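Local structure of thymidylate synthase thyX (Helicobacter pylori, 3N3Y) at residues A[116-124]-A[157-165]. The protein probably catalyses the reductive methylation of dUMP to dTMP, with methylenetetrahydrofolate as methyl donor and FAD as cofactor, working as a homotetramer. Sequence-based numbering, arbitrary orientation.
Sequences RAREFLVFV and AMPESYKTH
L121 and Y162 come together in a single beta bridge, their CA atoms 4.6 Å apart, flanked by two backbone hydrogen bonds: V122 N to S161 O (2.8 Å, 167° at the hydrogen) and K163 N to F120 O. The loop that follows helix 111-117 is thereby fastened to the type I turn P159-Y162, just where strand 163-171 of the antiparallel sheet begins. F120 O takes the K163 N-H from above the carbonyl plane and also sits over one face of the Y162 ring, near its rim. K163 has the largest contact area of any residue here. Its extended chain passes the carbonyl oxygens of 118-121, and its CG meets V122 CG2 at 3.7 Å where the two side chains cross at about a right angle. At the end NZ donates to R118 O (2.7 Å), almost in line with the C=O bond, while CE approaches L121 O closely. With L121 CG anti to the carbonyl carbon (chi1 -62°) and CD1 anti to CA, CD2 is the branch that meets P159 CG, at 4.0 Å, and S161 OG. F120 and Y162 lie side by side, Y162 OH 3.7 Å from F120 CD1; that hydroxyl is hydrogen-bonded to E99. The Y162 side chain also touches R74, a dUMP-binding residue, and lies about 8 Å from the bound dUMP. S161 OG bonds S133 and the carbonyl of Y156 of a second subunit. Backbone bonds thus fix the register, and the nearly axial approach sets the K163 ammonium at the negative end of the R118 C=O dipole, probably a favourable charge-dipole contact that further joins this loop to the start of strand 163-171.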
# COMPACT_ATOMS: atom_id res chain seq x y z
N ARG A 116 -4.67 38.95 14.20
CA ARG A 116 -5.95 38.34 13.86
C ARG A 116 -5.84 37.31 12.71
O ARG A 116 -6.46 36.26 12.75
CB ARG A 116 -6.98 39.40 13.48
CG ARG A 116 -7.56 40.19 14.65
CD ARG A 116 -8.63 41.15 14.15
NE ARG A 116 -9.67 40.44 13.41
CZ ARG A 116 -10.09 40.78 12.19
NH1 ARG A 116 -9.57 41.81 11.56
NH2 ARG A 116 -11.05 40.07 11.60
N ALA A 117 -5.05 37.64 11.70
CA ALA A 117 -4.91 36.81 10.52
C ALA A 117 -4.19 35.50 10.82
O ALA A 117 -4.34 34.53 10.08
CB ALA A 117 -4.19 37.56 9.42
N ARG A 118 -3.41 35.47 11.89
CA ARG A 118 -2.67 34.27 12.25
C ARG A 118 -3.57 33.15 12.69
O ARG A 118 -3.13 32.02 12.81
CB ARG A 118 -1.64 34.54 13.33
CG ARG A 118 -0.39 35.20 12.83
CD ARG A 118 0.68 35.18 13.91
NE ARG A 118 1.61 34.08 13.75
CZ ARG A 118 2.82 34.03 14.31
NH1 ARG A 118 3.23 35.02 15.08
NH2 ARG A 118 3.61 32.98 14.10
N GLU A 119 -4.84 33.45 12.93
CA GLU A 119 -5.79 32.38 13.20
C GLU A 119 -6.01 31.53 11.96
O GLU A 119 -6.35 30.36 12.06
CB GLU A 119 -7.14 32.94 13.67
CG GLU A 119 -8.15 31.84 14.00
CD GLU A 119 -9.61 32.32 14.04
OE1 GLU A 119 -9.86 33.55 14.09
OE2 GLU A 119 -10.52 31.45 14.01
N PHE A 120 -5.82 32.12 10.79
CA PHE A 120 -6.13 31.43 9.54
C PHE A 120 -4.90 31.14 8.70
O PHE A 120 -4.98 30.38 7.74
CB PHE A 120 -7.09 32.26 8.71
CG PHE A 120 -8.42 32.50 9.36
CD1 PHE A 120 -9.39 31.51 9.37
CD2 PHE A 120 -8.71 33.72 9.95
CE1 PHE A 120 -10.61 31.72 9.98
CE2 PHE A 120 -9.94 33.95 10.56
CZ PHE A 120 -10.89 32.94 10.57
N LEU A 121 -3.77 31.75 9.03
CA LEU A 121 -2.58 31.63 8.21
C LEU A 121 -1.38 31.16 9.00
O LEU A 121 -1.24 31.49 10.16
CB LEU A 121 -2.22 32.99 7.61
CG LEU A 121 -3.27 33.59 6.70
CD1 LEU A 121 -2.77 34.93 6.19
CD2 LEU A 121 -3.59 32.63 5.55
N VAL A 122 -0.51 30.40 8.35
CA VAL A 122 0.78 30.07 8.93
C VAL A 122 1.78 31.16 8.53
O VAL A 122 2.02 31.40 7.35
CB VAL A 122 1.30 28.70 8.42
CG1 VAL A 122 2.73 28.43 8.94
CG2 VAL A 122 0.34 27.59 8.85
N PHE A 123 2.38 31.81 9.52
CA PHE A 123 3.39 32.83 9.22
C PHE A 123 4.75 32.18 9.18
O PHE A 123 5.01 31.23 9.92
CB PHE A 123 3.38 33.93 10.27
CG PHE A 123 2.33 34.99 10.04
CD1 PHE A 123 1.26 34.74 9.20
CD2 PHE A 123 2.43 36.23 10.66
CE1 PHE A 123 0.30 35.71 8.98
CE2 PHE A 123 1.47 37.21 10.45
CZ PHE A 123 0.40 36.95 9.61
N VAL A 124 5.61 32.68 8.30
CA VAL A 124 6.99 32.23 8.26
C VAL A 124 7.91 33.37 8.70
O VAL A 124 7.44 34.46 9.05
CB VAL A 124 7.40 31.77 6.85
CG1 VAL A 124 6.60 30.55 6.47
CG2 VAL A 124 7.22 32.91 5.84
N ALA A 157 -8.51 31.05 -4.94
CA ALA A 157 -7.78 32.25 -4.55
C ALA A 157 -7.03 32.08 -3.22
O ALA A 157 -6.38 32.98 -2.76
CB ALA A 157 -8.74 33.42 -4.45
N MET A 158 -7.15 30.91 -2.61
CA MET A 158 -6.59 30.71 -1.28
C MET A 158 -5.06 30.52 -1.31
O MET A 158 -4.54 29.80 -2.16
CB MET A 158 -7.29 29.51 -0.65
CG MET A 158 -6.75 29.05 0.68
SD MET A 158 -7.76 27.68 1.28
CE MET A 158 -7.58 26.53 -0.07
N PRO A 159 -4.34 31.17 -0.39
CA PRO A 159 -2.89 31.00 -0.35
C PRO A 159 -2.51 29.67 0.31
O PRO A 159 -3.28 29.14 1.12
CB PRO A 159 -2.44 32.16 0.53
CG PRO A 159 -3.51 32.24 1.55
CD PRO A 159 -4.81 32.00 0.74
N GLU A 160 -1.34 29.15 -0.02
CA GLU A 160 -0.89 27.89 0.57
C GLU A 160 -0.61 27.98 2.07
O GLU A 160 -0.57 26.96 2.74
CB GLU A 160 0.36 27.38 -0.15
CG GLU A 160 0.16 27.21 -1.63
CD GLU A 160 0.22 25.76 -2.05
OE1 GLU A 160 1.17 25.06 -1.61
OE2 GLU A 160 -0.66 25.33 -2.83
N SER A 161 -0.44 29.18 2.60
CA SER A 161 -0.21 29.31 4.02
C SER A 161 -1.50 29.16 4.83
O SER A 161 -1.48 29.22 6.05
CB SER A 161 0.47 30.64 4.35
OG SER A 161 -0.29 31.72 3.84
N TYR A 162 -2.62 28.96 4.15
CA TYR A 162 -3.88 28.79 4.84
C TYR A 162 -3.86 27.56 5.76
O TYR A 162 -3.40 26.49 5.37
CB TYR A 162 -5.01 28.64 3.84
CG TYR A 162 -6.36 28.93 4.45
CD1 TYR A 162 -7.13 27.92 5.01
CD2 TYR A 162 -6.85 30.23 4.48
CE1 TYR A 162 -8.36 28.20 5.58
CE2 TYR A 162 -8.08 30.52 5.05
CZ TYR A 162 -8.83 29.51 5.59
OH TYR A 162 -10.05 29.82 6.14
N LYS A 163 -4.36 27.73 6.97
CA LYS A 163 -4.32 26.65 7.95
C LYS A 163 -5.31 25.52 7.71
O LYS A 163 -6.45 25.73 7.32
CB LYS A 163 -4.48 27.18 9.38
CG LYS A 163 -3.20 27.72 9.97
CD LYS A 163 -3.47 28.30 11.33
CE LYS A 163 -2.24 28.96 11.90
NZ LYS A 163 -2.55 29.45 13.27
N THR A 164 -4.85 24.31 7.95
CA THR A 164 -5.71 23.14 7.91
C THR A 164 -5.65 22.40 9.26
O THR A 164 -4.84 22.73 10.13
CB THR A 164 -5.31 22.21 6.73
OG1 THR A 164 -6.32 21.20 6.56
CG2 THR A 164 -3.97 21.56 6.98
N HIS A 165 -6.49 21.38 9.39
CA HIS A 165 -6.64 20.60 10.62
C HIS A 165 -6.90 19.16 10.17
O HIS A 165 -7.65 18.93 9.21
CB HIS A 165 -7.82 21.17 11.41
CG HIS A 165 -8.16 20.41 12.66
ND1 HIS A 165 -9.44 20.42 13.19
CD2 HIS A 165 -7.42 19.65 13.49
CE1 HIS A 165 -9.46 19.70 14.29
NE2 HIS A 165 -8.25 19.22 14.50